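PDB 6HOX: binding domain (Hc) of Paraclostridial Mosquitocidal Protein 1 from Paraclostridium bifermentans, which probably serves as the receptor-binding part of a clostridial-type neurotoxin that targets Anopheles mosquitoes, directing the toxin to host nerve cells. Local coordinates for residues Glu47-Val52 with Asn70-Val75; Ile91-Arg96 with Asp222-Tyr227; Asn101-Ile106 with Asn214-Ile219. All blocks are in the same frame, centred on the assembly; numbering follows the deposited sequence.

Contact 1: residues Glu47-Val52 with Asn70-Val75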
loop_
_atom_site.group_PDB
_atom_site.type_symbol
_atom_site.label_atom_id
_atom_site.label_comp_id
_atom_site.label_asym_id
_atom_site.label_seq_id
_atom_site.Cartn_x
_atom_site.Cartn_y
_atom_site.Cartn_z
ATOM N N GLU A 47 4.255 -14.701 -23.133
ATOM C CA GLU A 47 4.605 -13.743 -24.147
ATOM C C GLU A 47 4.422 -12.345 -23.543
ATOM O O GLU A 47 3.310 -11.892 -23.328
ATOM C CB GLU A 47 3.764 -13.971 -25.403
ATOM C CG GLU A 47 4.255 -13.175 -26.608
ATOM C CD GLU A 47 3.277 -13.140 -27.773
ATOM O OE1 GLU A 47 3.082 -14.213 -28.379
ATOM O OE2 GLU A 47 2.673 -12.054 -28.033
ATOM N N VAL A 48 5.546 -11.682 -23.266
ATOM C CA VAL A 48 5.562 -10.352 -22.726
ATOM C C VAL A 48 5.825 -9.382 -23.875
ATOM O O VAL A 48 6.907 -9.402 -24.463
ATOM C CB VAL A 48 6.636 -10.195 -21.639
ATOM C CG1 VAL A 48 6.647 -8.778 -21.075
ATOM C CG2 VAL A 48 6.472 -11.220 -20.536
ATOM N N LYS A 49 4.846 -8.529 -24.172
ATOM C CA LYS A 49 4.980 -7.608 -25.292
ATOM C C LYS A 49 5.822 -6.395 -24.869
ATOM O O LYS A 49 6.028 -6.150 -23.678
ATOM C CB LYS A 49 3.592 -7.256 -25.826
ATOM C CG LYS A 49 2.831 -8.437 -26.412
ATOM C CD LYS A 49 1.661 -7.999 -27.269
ATOM C CE LYS A 49 2.066 -7.444 -28.620
ATOM N NZ LYS A 49 2.700 -8.485 -29.466
ATOM N N THR A 50 6.322 -5.644 -25.863
ATOM C CA THR A 50 7.369 -4.635 -25.627
ATOM C C THR A 50 6.803 -3.406 -24.920
ATOM O O THR A 50 7.576 -2.588 -24.459
ATOM C CB THR A 50 8.083 -4.213 -26.921
ATOM O OG1 THR A 50 7.126 -3.701 -27.848
ATOM C CG2 THR A 50 8.827 -5.366 -27.551
ATOM N N GLY A 51 5.472 -3.288 -24.845
ATOM C CA GLY A 51 4.838 -2.189 -24.111
ATOM C C GLY A 51 4.825 -2.397 -22.600
ATOM O O GLY A 51 4.489 -1.479 -21.871
ATOM N N VAL A 52 5.139 -3.613 -22.133
ATOM C CA VAL A 52 5.190 -3.921 -20.702
ATOM C C VAL A 52 6.477 -3.308 -20.133
ATOM O O VAL A 52 7.520 -3.338 -20.786
ATOM C CB VAL A 52 5.134 -5.437 -20.436
ATOM C CG1 VAL A 52 5.202 -5.754 -18.945
ATOM C CG2 VAL A 52 3.909 -6.094 -21.061
ATOM N N ASN A 70 0.519 -2.550 -26.949
ATOM C CA ASN A 70 1.735 -3.320 -26.797
ATOM C C ASN A 70 2.002 -3.699 -25.338
ATOM O O ASN A 70 2.978 -4.385 -25.062
ATOM C CB ASN A 70 2.919 -2.564 -27.389
ATOM C CG ASN A 70 3.051 -2.886 -28.856
ATOM O OD1 ASN A 70 2.877 -4.043 -29.244
ATOM N ND2 ASN A 70 3.318 -1.878 -29.666
ATOM N N SER A 71 1.157 -3.239 -24.415
ATOM C CA SER A 71 1.368 -3.458 -22.997
ATOM C C SER A 71 0.468 -4.601 -22.520
ATOM O O SER A 71 -0.567 -4.373 -21.899
ATOM C CB SER A 71 1.145 -2.174 -22.226
ATOM O OG SER A 71 1.831 -2.214 -20.982
ATOM N N SER A 72 0.883 -5.833 -22.808
ATOM C CA SER A 72 0.135 -7.007 -22.432
ATOM C C SER A 72 1.078 -8.194 -22.242
ATOM O O SER A 72 2.182 -8.209 -22.818
ATOM C CB SER A 72 -0.898 -7.335 -23.463
ATOM O OG SER A 72 -0.263 -7.805 -24.645
ATOM N N ILE A 73 0.619 -9.161 -21.428
ATOM C CA ILE A 73 1.227 -10.446 -21.222
ATOM C C ILE A 73 0.161 -11.516 -21.495
ATOM O O ILE A 73 -0.955 -11.456 -20.960
ATOM C CB ILE A 73 1.803 -10.595 -19.800
ATOM C CG1 ILE A 73 2.706 -9.432 -19.418
ATOM C CG2 ILE A 73 2.533 -11.924 -19.628
ATOM C CD1 ILE A 73 3.070 -9.413 -17.948
ATOM N N ILE A 74 0.525 -12.481 -22.341
ATOM C CA ILE A 74 -0.317 -13.586 -22.744
ATOM C C ILE A 74 0.304 -14.878 -22.224
ATOM O O ILE A 74 1.477 -15.170 -22.460
ATOM C CB ILE A 74 -0.458 -13.591 -24.278
ATOM C CG1 ILE A 74 -0.932 -12.216 -24.765
ATOM C CG2 ILE A 74 -1.333 -14.751 -24.742
ATOM C CD1 ILE A 74 -1.624 -12.193 -26.109
ATOM N N VAL A 75 -0.506 -15.653 -21.511
ATOM C CA VAL A 75 -0.089 -16.893 -20.932
ATOM C C VAL A 75 -1.006 -17.976 -21.489
ATOM O O VAL A 75 -2.211 -17.964 -21.218
ATOM C CB VAL A 75 -0.163 -16.827 -19.399
ATOM C CG1 VAL A 75 0.393 -18.092 -18.761
ATOM C CG2 VAL A 75 0.533 -15.577 -18.862
#

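Contact 2: residues Ile91-Arg96 with Asp222-Tyr227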
loop_
_atom_site.group_PDB
_atom_site.type_symbol
_atom_site.label_atom_id
_atom_site.label_comp_id
_atom_site.label_asym_id
_atom_site.label_seq_id
_atom_site.Cartn_x
_atom_site.Cartn_y
_atom_site.Cartn_z
ATOM N N ILE A 91 -6.360 -17.594 -6.703
ATOM C CA ILE A 91 -5.633 -16.546 -7.350
ATOM C C ILE A 91 -5.250 -15.525 -6.268
ATOM O O ILE A 91 -6.114 -15.081 -5.515
ATOM C CB ILE A 91 -6.476 -15.920 -8.483
ATOM C CG1 ILE A 91 -6.658 -16.893 -9.653
ATOM C CG2 ILE A 91 -5.868 -14.600 -8.953
ATOM C CD1 ILE A 91 -7.597 -16.404 -10.739
ATOM N N SER A 92 -3.966 -15.156 -6.216
ATOM C CA SER A 92 -3.477 -14.051 -5.362
ATOM C C SER A 92 -2.566 -13.118 -6.169
ATOM O O SER A 92 -1.976 -13.510 -7.171
ATOM C CB SER A 92 -2.806 -14.550 -4.102
ATOM O OG SER A 92 -1.556 -15.183 -4.343
ATOM N N PHE A 93 -2.503 -11.853 -5.747
ATOM C CA PHE A 93 -1.642 -10.875 -6.399
ATOM C C PHE A 93 -1.564 -9.586 -5.578
ATOM O O PHE A 93 -2.526 -9.176 -4.845
ATOM C CB PHE A 93 -2.138 -10.554 -7.817
ATOM C CG PHE A 93 -3.559 -10.051 -7.922
ATOM C CD1 PHE A 93 -4.621 -10.938 -8.008
ATOM C CD2 PHE A 93 -3.831 -8.698 -7.979
ATOM C CE1 PHE A 93 -5.925 -10.486 -8.101
ATOM C CE2 PHE A 93 -5.133 -8.246 -8.112
ATOM C CZ PHE A 93 -6.180 -9.140 -8.154
ATOM N N TRP A 94 -0.405 -8.933 -5.728
ATOM C CA TRP A 94 -0.210 -7.567 -5.293
ATOM C C TRP A 94 -0.596 -6.652 -6.448
ATOM O O TRP A 94 -0.172 -6.895 -7.586
ATOM C CB TRP A 94 1.241 -7.339 -4.880
ATOM C CG TRP A 94 1.570 -7.869 -3.522
ATOM C CD1 TRP A 94 2.245 -9.014 -3.217
ATOM C CD2 TRP A 94 1.237 -7.251 -2.266
ATOM N NE1 TRP A 94 2.374 -9.143 -1.861
ATOM C CE2 TRP A 94 1.775 -8.071 -1.251
ATOM C CE3 TRP A 94 0.566 -6.073 -1.904
ATOM C CZ2 TRP A 94 1.622 -7.765 0.100
ATOM C CZ3 TRP A 94 0.442 -5.761 -0.566
ATOM C CH2 TRP A 94 0.967 -6.597 0.418
ATOM N N ILE A 95 -1.372 -5.613 -6.136
ATOM C CA ILE A 95 -1.797 -4.632 -7.099
ATOM C C ILE A 95 -1.615 -3.231 -6.515
ATOM O O ILE A 95 -1.845 -2.990 -5.321
ATOM C CB ILE A 95 -3.250 -4.882 -7.551
ATOM C CG1 ILE A 95 -3.520 -4.195 -8.894
ATOM C CG2 ILE A 95 -4.256 -4.478 -6.487
ATOM C CD1 ILE A 95 -4.900 -4.486 -9.466
ATOM N N ARG A 96 -1.182 -2.310 -7.373
ATOM C CA ARG A 96 -1.155 -0.908 -7.056
ATOM C C ARG A 96 -1.859 -0.166 -8.190
ATOM O O ARG A 96 -1.346 -0.120 -9.312
ATOM C CB ARG A 96 0.284 -0.425 -6.858
ATOM C CG ARG A 96 0.400 0.956 -6.228
ATOM C CD ARG A 96 1.843 1.376 -6.070
ATOM N NE ARG A 96 1.998 2.737 -5.569
ATOM C CZ ARG A 96 3.165 3.366 -5.459
ATOM N NH1 ARG A 96 4.260 2.828 -5.967
ATOM N NH2 ARG A 96 3.239 4.543 -4.864
ATOM N N ASP A 222 2.231 -7.568 -9.135
ATOM C CA ASP A 222 3.333 -8.393 -8.687
ATOM C C ASP A 222 2.818 -9.665 -7.997
ATOM O O ASP A 222 1.798 -9.669 -7.326
ATOM C CB ASP A 222 4.296 -7.594 -7.800
ATOM C CG ASP A 222 5.655 -8.271 -7.639
ATOM O OD1 ASP A 222 6.060 -8.992 -8.588
ATOM O OD2 ASP A 222 6.288 -8.102 -6.568
ATOM N N GLN A 223 3.578 -10.751 -8.152
ATOM C CA GLN A 223 3.290 -12.037 -7.518
ATOM C C GLN A 223 1.844 -12.454 -7.847
ATOM O O GLN A 223 1.060 -12.783 -6.938
ATOM C CB GLN A 223 3.526 -11.980 -6.007
ATOM C CG GLN A 223 4.924 -11.501 -5.603
ATOM C CD GLN A 223 6.001 -12.448 -6.077
ATOM O OE1 GLN A 223 6.885 -12.090 -6.851
ATOM N NE2 GLN A 223 5.902 -13.691 -5.658
ATOM N N PHE A 224 1.492 -12.444 -9.139
ATOM C CA PHE A 224 0.227 -12.992 -9.551
ATOM C C PHE A 224 0.376 -14.513 -9.587
ATOM O O PHE A 224 1.058 -15.079 -10.459
ATOM C CB PHE A 224 -0.258 -12.414 -10.876
ATOM C CG PHE A 224 -1.644 -12.859 -11.268
ATOM C CD1 PHE A 224 -1.871 -14.126 -11.785
ATOM C CD2 PHE A 224 -2.724 -11.996 -11.130
ATOM C CE1 PHE A 224 -3.146 -14.516 -12.175
ATOM C CE2 PHE A 224 -3.999 -12.386 -11.512
ATOM C CZ PHE A 224 -4.208 -13.647 -12.025
ATOM N N ASN A 225 -0.220 -15.146 -8.579
ATOM C CA ASN A 225 -0.025 -16.521 -8.282
ATOM C C ASN A 225 -1.334 -17.271 -8.512
ATOM O O ASN A 225 -2.401 -16.745 -8.202
ATOM C CB ASN A 225 0.442 -16.732 -6.842
ATOM C CG ASN A 225 1.801 -16.134 -6.571
ATOM O OD1 ASN A 225 2.464 -15.650 -7.488
ATOM N ND2 ASN A 225 2.193 -16.138 -5.304
ATOM N N ILE A 226 -1.220 -18.480 -9.072
ATOM C CA ILE A 226 -2.321 -19.462 -9.130
ATOM C C ILE A 226 -1.907 -20.697 -8.328
ATOM O O ILE A 226 -0.799 -21.214 -8.481
ATOM C CB ILE A 226 -2.690 -19.837 -10.578
ATOM C CG1 ILE A 226 -3.037 -18.599 -11.412
ATOM C CG2 ILE A 226 -3.820 -20.863 -10.556
ATOM C CD1 ILE A 226 -3.099 -18.841 -12.896
ATOM N N TYR A 227 -2.815 -21.140 -7.462
ATOM C CA TYR A 227 -2.651 -22.312 -6.640
ATOM C C TYR A 227 -3.754 -23.295 -7.022
ATOM O O TYR A 227 -4.882 -22.863 -7.314
ATOM C CB TYR A 227 -2.776 -22.011 -5.144
ATOM C CG TYR A 227 -1.829 -20.971 -4.607
ATOM C CD1 TYR A 227 -2.076 -19.615 -4.781
ATOM C CD2 TYR A 227 -0.695 -21.334 -3.900
ATOM C CE1 TYR A 227 -1.203 -18.649 -4.292
ATOM C CE2 TYR A 227 0.179 -20.385 -3.394
ATOM C CZ TYR A 227 -0.069 -19.040 -3.604
ATOM O OH TYR A 227 0.795 -18.113 -3.122
HETATM O O HOH W 1 0.439 -13.179 -4.195
#

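Contact 3: residues Asn101-Ile106 with Asn214-Ile219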
loop_
_atom_site.group_PDB
_atom_site.type_symbol
_atom_site.label_atom_id
_atom_site.label_comp_id
_atom_site.label_asym_id
_atom_site.label_seq_id
_atom_site.Cartn_x
_atom_site.Cartn_y
_atom_site.Cartn_z
ATOM N N ASN A 101 -8.948 9.706 -9.696
ATOM C CA ASN A 101 -8.735 11.044 -10.211
ATOM C C ASN A 101 -9.836 11.358 -11.233
ATOM O O ASN A 101 -10.626 10.476 -11.587
ATOM C CB ASN A 101 -7.314 11.193 -10.767
ATOM C CG ASN A 101 -6.979 10.185 -11.843
ATOM O OD1 ASN A 101 -7.256 10.440 -13.008
ATOM N ND2 ASN A 101 -6.385 9.049 -11.468
ATOM N N LYS A 102 -9.870 12.619 -11.688
ATOM C CA LYS A 102 -10.896 13.122 -12.594
ATOM C C LYS A 102 -10.831 12.361 -13.929
ATOM O O LYS A 102 -11.867 12.042 -14.503
ATOM C CB LYS A 102 -10.766 14.642 -12.740
ATOM C CG LYS A 102 -11.280 15.418 -11.532
ATOM C CD LYS A 102 -10.899 16.888 -11.517
ATOM C CE LYS A 102 -11.410 17.616 -10.285
ATOM N NZ LYS A 102 -11.281 19.091 -10.419
ATOM N N ASN A 103 -9.626 12.013 -14.395
ATOM C CA ASN A 103 -9.480 11.272 -15.662
ATOM C C ASN A 103 -10.226 9.932 -15.613
ATOM O O ASN A 103 -10.690 9.477 -16.660
ATOM C CB ASN A 103 -8.027 11.014 -16.056
ATOM C CG ASN A 103 -7.226 12.287 -16.173
ATOM O OD1 ASN A 103 -7.138 13.051 -15.212
ATOM N ND2 ASN A 103 -6.628 12.514 -17.329
ATOM N N ASP A 104 -10.344 9.329 -14.417
ATOM C CA ASP A 104 -11.017 8.057 -14.222
ATOM C C ASP A 104 -12.536 8.152 -14.402
ATOM O O ASP A 104 -13.193 7.115 -14.518
ATOM C CB ASP A 104 -10.787 7.484 -12.829
ATOM C CG ASP A 104 -9.362 7.039 -12.557
ATOM O OD1 ASP A 104 -8.645 6.654 -13.531
ATOM O OD2 ASP A 104 -8.986 7.072 -11.365
ATOM N N PHE A 105 -13.102 9.366 -14.384
ATOM C CA PHE A 105 -14.563 9.532 -14.368
ATOM C C PHE A 105 -15.122 9.323 -15.782
ATOM O O PHE A 105 -16.313 9.074 -15.943
ATOM C CB PHE A 105 -14.950 10.862 -13.713
ATOM C CG PHE A 105 -15.117 10.789 -12.214
ATOM C CD1 PHE A 105 -14.018 10.695 -11.378
ATOM C CD2 PHE A 105 -16.380 10.790 -11.634
ATOM C CE1 PHE A 105 -14.173 10.620 -10.002
ATOM C CE2 PHE A 105 -16.537 10.718 -10.257
ATOM C CZ PHE A 105 -15.430 10.636 -9.442
ATOM N N ILE A 106 -14.250 9.374 -16.794
ATOM C CA ILE A 106 -14.606 9.025 -18.160
ATOM C C ILE A 106 -15.004 7.542 -18.233
ATOM O O ILE A 106 -15.636 7.139 -19.184
ATOM C CB ILE A 106 -13.472 9.348 -19.152
ATOM C CG1 ILE A 106 -13.990 9.372 -20.593
ATOM C CG2 ILE A 106 -12.313 8.373 -19.012
ATOM C CD1 ILE A 106 -12.929 9.680 -21.627
ATOM N N ASN A 214 -9.926 6.045 -20.194
ATOM C CA ASN A 214 -8.843 6.812 -19.531
ATOM C C ASN A 214 -7.500 6.150 -19.846
ATOM O O ASN A 214 -7.099 5.207 -19.162
ATOM C CB ASN A 214 -9.032 6.919 -18.011
ATOM C CG ASN A 214 -7.847 7.564 -17.323
ATOM O OD1 ASN A 214 -6.991 8.138 -17.983
ATOM N ND2 ASN A 214 -7.756 7.443 -16.005
ATOM N N LYS A 215 -6.787 6.688 -20.838
ATOM C CA LYS A 215 -5.573 6.076 -21.352
ATOM C C LYS A 215 -4.345 6.510 -20.553
ATOM O O LYS A 215 -3.239 6.122 -20.877
ATOM C CB LYS A 215 -5.398 6.431 -22.830
ATOM C CG LYS A 215 -6.525 5.943 -23.737
ATOM C CD LYS A 215 -6.848 4.475 -23.627
ATOM C CE LYS A 215 -7.637 3.957 -24.812
ATOM N NZ LYS A 215 -8.183 2.608 -24.543
ATOM N N ASN A 216 -4.539 7.347 -19.537
ATOM C CA ASN A 216 -3.489 7.645 -18.587
ATOM C C ASN A 216 -3.416 6.537 -17.526
ATOM O O ASN A 216 -2.468 6.481 -16.781
ATOM C CB ASN A 216 -3.692 9.031 -17.982
ATOM C CG ASN A 216 -3.582 10.123 -19.027
ATOM O OD1 ASN A 216 -2.580 10.211 -19.731
ATOM N ND2 ASN A 216 -4.615 10.932 -19.167
ATOM N N GLN A 217 -4.420 5.651 -17.468
ATOM C CA GLN A 217 -4.431 4.583 -16.472
ATOM C C GLN A 217 -3.247 3.641 -16.701
ATOM O O GLN A 217 -2.852 3.339 -17.848
ATOM C CB GLN A 217 -5.745 3.802 -16.509
ATOM C CG GLN A 217 -5.926 2.809 -15.370
ATOM C CD GLN A 217 -5.905 3.428 -13.992
ATOM O OE1 GLN A 217 -4.946 4.097 -13.600
ATOM N NE2 GLN A 217 -6.928 3.136 -13.209
ATOM N N PHE A 218 -2.671 3.197 -15.584
ATOM C CA PHE A 218 -1.604 2.222 -15.565
ATOM C C PHE A 218 -1.704 1.453 -14.250
ATOM O O PHE A 218 -2.153 1.986 -13.233
ATOM C CB PHE A 218 -0.238 2.895 -15.740
ATOM C CG PHE A 218 0.217 3.753 -14.575
ATOM C CD1 PHE A 218 -0.239 5.052 -14.420
ATOM C CD2 PHE A 218 1.101 3.256 -13.626
ATOM C CE1 PHE A 218 0.183 5.833 -13.348
ATOM C CE2 PHE A 218 1.543 4.040 -12.568
ATOM C CZ PHE A 218 1.069 5.326 -12.424
ATOM N N ILE A 219 -1.279 0.196 -14.268
ATOM C CA ILE A 219 -1.382 -0.638 -13.088
ATOM C C ILE A 219 -0.021 -1.270 -12.834
ATOM O O ILE A 219 0.676 -1.620 -13.769
ATOM C CB ILE A 219 -2.469 -1.712 -13.284
ATOM C CG1 ILE A 219 -3.831 -1.096 -13.611
ATOM C CG2 ILE A 219 -2.534 -2.641 -12.088
ATOM C CD1 ILE A 219 -4.462 -0.354 -12.473
HETATM O O HOH W 2 -5.941 6.613 -13.193
HETATM O O HOH W 3 -5.129 8.947 -14.802
HETATM O O HOH W 4 -7.533 4.805 -10.655
#

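Contact 1: residues Glu47-Val52 with Asn70-Val75
At one edge of the small antiparallel sheet formed by strands 46-48, 73-75 and 205-207, in the jelly-roll-like N-terminal half of the receptor-binding domain, E47 and V48 pair with I74 and I73. E47 and I74 form the hydrogen-bonded pair: E47 N reaches I74 O at 2.9 Å, and I74 N returns to E47 O at 3.0 Å. V48 and I73 follow as the non-hydrogen-bonded pair, with V48 CG2 4.1 Å from I73 CG2, their side chains lying alongside each other and pointing the same way.

Beyond the strand the pairing continues into a type I turn, K49 to V52. K49 N gives S72 O a straight bond (N-H...O 167°), whereas G51 N approaches N70 O at 2.7 Å from above the carbonyl plane, 57° out of it, with an N-H...O angle of 130°. Backbone contact is close here, with G51 CA only 3.9 Å from S71 CA. K49 runs out beside S72, its CD 3.3 Å from S72 OG; the bend at chi3 then turns CE toward N70 OD1, and a further bend at chi4 leaves NZ in a long salt bridge with E47 OE2. V52 CG2 packs on I73 CG1 at 3.9 Å, and V52 and I73 both also touch I63 of strand 61-66.

S71 OG donates weakly to G51 O and accepts from N66 N, its stronger partner. The chemistry is thus divided: V48, V52 and I73 supply an apolar side, while main-chain bonds fix the turn and the buried S71 hydroxyl ties it to the end of strand 61-66.

Contact 2: residues Ile91-Arg96 with Asp222-Tyr227
Segments 91-96 and 222-227 run antiparallel, their axes 4.6 Å apart at closest approach and inclined at 176°, but a beta bulge shifts the register by one residue between S92 and W94. S92 and N225 form one hydrogen-bonded pair, with N225 N to S92 O at 2.8 Å, and W94 and D222 form the next, with W94 N to D222 O at 2.8 Å. Q223 takes up the extra residue with positive phi (53°); toward strand 25-32, Q223 and F224 together stand opposite L29 as a G1 bulge.

On one face, F93 and F224 lie alongside each other. Their ring planes differ by 23°, but the centroids are 5.5 Å apart, so the rings are slid past one another with little overlap; the closer touch is F93 CB to F224 CD2, 3.7 Å. I91 CG2 meets the far end of the F224 ring at CZ, 3.6 Å away. I125 of strand 122-128 touches all three side chains, and F207 sets its ring edge-to-face with F224.

The other face carries S92, W94, D222 and N225. Rotated to sit between its backbone N and carbonyl carbon, S92 OG lies at the edge of the Y227 ring, 3.5 Å from CE1. A water hydrogen-bonds to S92 OG and donates to Q223 O, joining the strands at the bulge. The W94 indole presents an edge to Q223 CB, while R58 makes a cation-pi contact with it.

The two faces consequently differ in chemistry: I91, F93 and F224 give the sheet an apolar layer against strand 122-128, whereas the polar side includes the bulge carbonyl Q223 O, which lies 3.1 Å from a second acceptor, S92 O, and accepts a hydrogen bond from water.

Contact 3: residues Asn101-Ile106 with Asn214-Ile219
N214 lays its side chain against the start of the 3-10 segment 102-106, its CB 3.3 Å from N103 O and its amide beside N103 CB. With CG anti to the backbone N (chi1 173°), the amide extends across to D104, where ND2 lies 2.7 Å from OD1. That bond is weak despite its length: the N-H...O angle is 129°, and the carboxylate and amide planes stand 51° apart. I106 CG2 closes on the other end of the residue, 3.5 Å from N214 N, which is itself hydrogen-bonded to D107 OD2.

The oxygen of the N214 amide shapes its own chain. OD1 accepts from N216 N at 3.0 Å, an Asx turn within the type I turn N214-Q217 that leads into strand 218-227. On the partner segment, D104 OD2 takes the N-H of N101, met from above the carboxylate plane. The loop between strands 89-96 and 112-113 is set against the turn before strand 218-227 by one weak direct bond, packing and water.

One water accepts from N101 ND2 and lies 2.7 Å from both D104 OD1 and Q217 OE1; another accepts from Q217 NE2 and lies 2.8 Å from D104 OD2; a third donates to N101 OD1 and accepts from N214 ND2. Q217 NE2 also bonds Y112 OH, and N101 ND2 bonds R99 O.

Overall arrangement
All three contacts lie in the N-terminal half of the receptor-binding domain. Contacts 2 and 3 share strand 218-227: contact 3 holds the turn leading into it, and contact 2 pairs its later part with strand 89-96. Their centres are 22 Å apart, yet they meet where I95 CG1 packs on I219 CG2 at 3.7 Å. Contact 1 belongs to a separate three-stranded sheet, its centre 17 Å from that of contact 2 and 20 Å from that of contact 3, with nearest atoms about 7 Å away in both cases. F207 bridges part of the gap between contacts 1 and 2, pairing its backbone with I73 and meeting the F224 ring edge-to-face.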